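Local coordinates for protein LRA-12 (Uncultured bacterium, PDB 5AEB) that is a class B3 di-zinc metallo-beta-lactamase that hydrolyses beta-lactam antibiotics, carbapenems among them, at residues T82-H86 / H161-C166. Numbering follows the deposited sequence.
With ZN (zinc ion), chain D.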
ATOM      1  N   THR A  82      -4.422  -2.904  -3.105  1.00 18.13           N
ATOM      2  CA  THR A  82      -3.215  -2.106  -3.225  1.00 18.17           C
ATOM      3  C   THR A  82      -3.479  -0.673  -2.805  1.00 18.07           C
ATOM      4  O   THR A  82      -4.586  -0.178  -2.966  1.00 17.97           O
ATOM      5  CB  THR A  82      -2.587  -2.133  -4.655  1.00 18.28           C
ATOM      6  OG1 THR A  82      -1.340  -1.386  -4.681  1.00 18.40           O
ATOM      7  CG2 THR A  82      -3.550  -1.511  -5.705  1.00 18.20           C
ATOM      8  N   THR A  83      -2.454  -0.002  -2.289  1.00 18.15           N
ATOM      9  CA  THR A  83      -2.569   1.419  -1.965  1.00 18.13           C
ATOM     10  C   THR A  83      -2.265   2.361  -3.150  1.00 18.21           C
ATOM     11  O   THR A  83      -2.422   3.597  -3.027  1.00 18.25           O
ATOM     12  CB  THR A  83      -1.630   1.747  -0.811  1.00 18.26           C
ATOM     13  OG1 THR A  83      -0.313   1.280  -1.154  1.00 18.41           O
ATOM     14  CG2 THR A  83      -2.123   1.013   0.476  1.00 18.25           C
ATOM     15  N   GLN A  84      -1.864   1.800  -4.295  1.00 18.29           N
ATOM     16  CA  GLN A  84      -1.071   2.577  -5.220  1.00 18.52           C
ATOM     17  C   GLN A  84      -0.764   1.763  -6.470  1.00 18.67           C
ATOM     18  O   GLN A  84      -0.057   0.757  -6.362  1.00 18.75           O
ATOM     19  CB  GLN A  84       0.315   2.775  -4.516  1.00 18.71           C
ATOM     20  CG  GLN A  84       0.876   4.114  -4.629  1.00 18.93           C
ATOM     21  CD  GLN A  84       2.342   4.121  -4.341  1.00 19.22           C
ATOM     22  OE1 GLN A  84       3.161   4.027  -5.289  1.00 19.52           O
ATOM     23  NE2 GLN A  84       2.711   4.272  -3.024  1.00 19.20           N
ATOM     24  N   ALA A  85      -1.132   2.247  -7.658  1.00 18.78           N
ATOM     25  CA  ALA A  85      -0.803   1.468  -8.860  1.00 19.01           C
ATOM     26  C   ALA A  85       0.561   1.813  -9.480  1.00 19.61           C
ATOM     27  O   ALA A  85       0.644   2.412 -10.559  1.00 20.25           O
ATOM     28  CB  ALA A  85      -1.917   1.566  -9.897  1.00 18.99           C
ATOM     29  N   HIS A  86       1.631   1.467  -8.769  1.00 20.00           N
ATOM     30  CA  HIS A  86       2.982   1.606  -9.276  1.00 20.34           C
ATOM     31  C   HIS A  86       3.625   0.268  -9.202  1.00 20.16           C
ATOM     32  O   HIS A  86       3.286  -0.523  -8.339  1.00 19.82           O
ATOM     33  CB  HIS A  86       3.816   2.584  -8.447  1.00 20.52           C
ATOM     34  CG  HIS A  86       3.620   4.037  -8.810  1.00 20.99           C
ATOM     35  ND1 HIS A  86       3.935   5.045  -7.959  1.00 20.88           N
ATOM     36  CD2 HIS A  86       3.120   4.636  -9.965  1.00 21.15           C
ATOM     37  CE1 HIS A  86       3.630   6.222  -8.549  1.00 21.16           C
ATOM     38  NE2 HIS A  86       3.156   5.967  -9.784  1.00 21.36           N
ATOM     39  N   HIS A 161      -0.464  10.907  -5.515  1.00 19.94           N
ATOM     40  CA  HIS A 161       0.644   9.981  -5.816  1.00 20.07           C
ATOM     41  C   HIS A 161       0.295   9.196  -7.062  1.00 20.38           C
ATOM     42  O   HIS A 161       1.124   9.096  -7.989  1.00 20.91           O
ATOM     43  CB  HIS A 161       0.960   9.038  -4.669  1.00 19.71           C
ATOM     44  CG  HIS A 161       2.211   8.183  -4.902  1.00 20.07           C
ATOM     45  ND1 HIS A 161       3.452   8.633  -4.666  1.00 20.46           N
ATOM     46  CD2 HIS A 161       2.358   6.878  -5.387  1.00 20.28           C
ATOM     47  CE1 HIS A 161       4.349   7.687  -4.977  1.00 20.93           C
ATOM     48  NE2 HIS A 161       3.677   6.599  -5.410  1.00 20.82           N
ATOM     49  N   THR A 162      -0.917   8.624  -7.080  1.00 20.21           N
ATOM     50  CA  THR A 162      -1.509   8.100  -8.294  1.00 20.68           C
ATOM     51  C   THR A 162      -2.923   8.668  -8.358  1.00 20.74           C
ATOM     52  O   THR A 162      -3.422   9.249  -7.377  1.00 20.38           O
ATOM     53  CB  THR A 162      -1.476   6.539  -8.420  1.00 20.76           C
ATOM     54  OG1 THR A 162      -2.288   5.925  -7.401  1.00 20.26           O
ATOM     55  CG2 THR A 162      -0.091   6.021  -8.326  1.00 20.91           C
ATOM     56  N   LYS A 163      -3.565   8.543  -9.513  1.00 21.38           N
ATOM     57  CA  LYS A 163      -4.940   9.037  -9.635  1.00 21.70           C
ATOM     58  C   LYS A 163      -5.892   8.265  -8.685  1.00 21.34           C
ATOM     59  O   LYS A 163      -6.933   8.787  -8.318  1.00 21.68           O
ATOM     60  CB  LYS A 163      -5.426   8.942 -11.078  1.00 22.98           C
ATOM     61  CG  LYS A 163      -4.556   9.700 -12.066  1.00 24.17           C
ATOM     62  CD  LYS A 163      -5.191   9.701 -13.453  1.00 25.78           C
ATOM     63  CE  LYS A 163      -4.199  10.233 -14.490  1.00 26.91           C
ATOM     64  NZ  LYS A 163      -4.906  11.088 -15.489  1.00 28.47           N
ATOM     65  N   GLY A 164      -5.544   7.022  -8.334  1.00 21.01           N
ATOM     66  CA  GLY A 164      -6.366   6.221  -7.436  1.00 20.73           C
ATOM     67  C   GLY A 164      -5.646   5.765  -6.173  1.00 19.99           C
ATOM     68  O   GLY A 164      -6.043   4.780  -5.559  1.00 19.82           O
ATOM     69  N   SER A 165      -4.576   6.434  -5.773  1.00 19.67           N
ATOM     70  CA  SER A 165      -3.910   5.973  -4.560  1.00 19.16           C
ATOM     71  C   SER A 165      -4.859   6.134  -3.356  1.00 18.89           C
ATOM     72  O   SER A 165      -5.759   7.008  -3.344  1.00 19.08           O
ATOM     73  CB  SER A 165      -2.518   6.596  -4.347  1.00 19.08           C
ATOM     74  OG  SER A 165      -2.470   7.967  -4.687  1.00 19.24           O
ATOM     75  N   CYS A 166      -4.667   5.275  -2.359  1.00 18.60           N
ATOM     76  CA  CYS A 166      -5.672   5.126  -1.307  1.00 18.50           C
ATOM     77  C   CYS A 166      -5.071   4.533  -0.047  1.00 18.21           C
ATOM     78  O   CYS A 166      -3.996   3.937  -0.069  1.00 18.16           O
ATOM     79  CB  CYS A 166      -6.825   4.225  -1.807  1.00 18.80           C
ATOM     80  SG  CYS A 166      -6.242   2.572  -2.265  1.00 18.87           S
TER
HETATM   81 ZN    ZN D1308       4.363   5.117  -6.090  0.70  4.35          ZN
HETATM   82  O   HOH W   1       5.765   4.063  -5.427  1.00  2.00           O
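Gln-84, His-86 and His-161 converge on one zinc ion, and their three bonds to it are the main link between residues 82-86 and 161-166. A water supplies the fourth ligand. Followed outward, Gln-84 CB leaves the backbone running past the other loop; the unstaggered chi1 of -137° sets CG 4.2 Å from Ser-165 CB and beside CD2 of His-161, and the extended chi2 carries CD on toward the zinc. The amide stands beside the His-161 ring, the two planes 63° apart, and OE1 binds the zinc at 1.8 Å. Gln-84 OE1 approaches the edge of that ring, 2.6 Å from His-161 NE2, a spacing set by their shared zinc rather than a hydrogen bond. Gln-84 NE2 lies 3.5 Å from His-161 NE2, which, being metal-bound, cannot accept its proton.

His-86 uses ND1, 1.9 Å from the zinc, and His-161 uses NE2, at 1.8 Å; their rings meet obliquely. The methyl CG2 of Thr-162 packs over one face of the His-86 ring, 3.7 Å from its centroid and 19° off the normal, a CH-pi contact. Thr-162 also opens a type I beta turn ending at Ser-165, and its N-H donates to Ser-165 OG. At the far end of the contact, Cys-166 N donates to Thr-83 O at 2.9 Å. Asp-110 OD2 accepts from Thr-162 OG1 and Ala-85 N, bridging both loops.

This is the first zinc site of the metallo-beta-lactamase fold, with a glutamine among its ligands; Asp-88, His-89 and His-227 hold the second zinc. The 82-86 loop connects strand 77-81 of the seven-stranded sheet to helix 87-90, while 161-166 leads from strand 151-157 into strand 166-173 of the five-stranded sheet, so the metal joins loops from the two sheets.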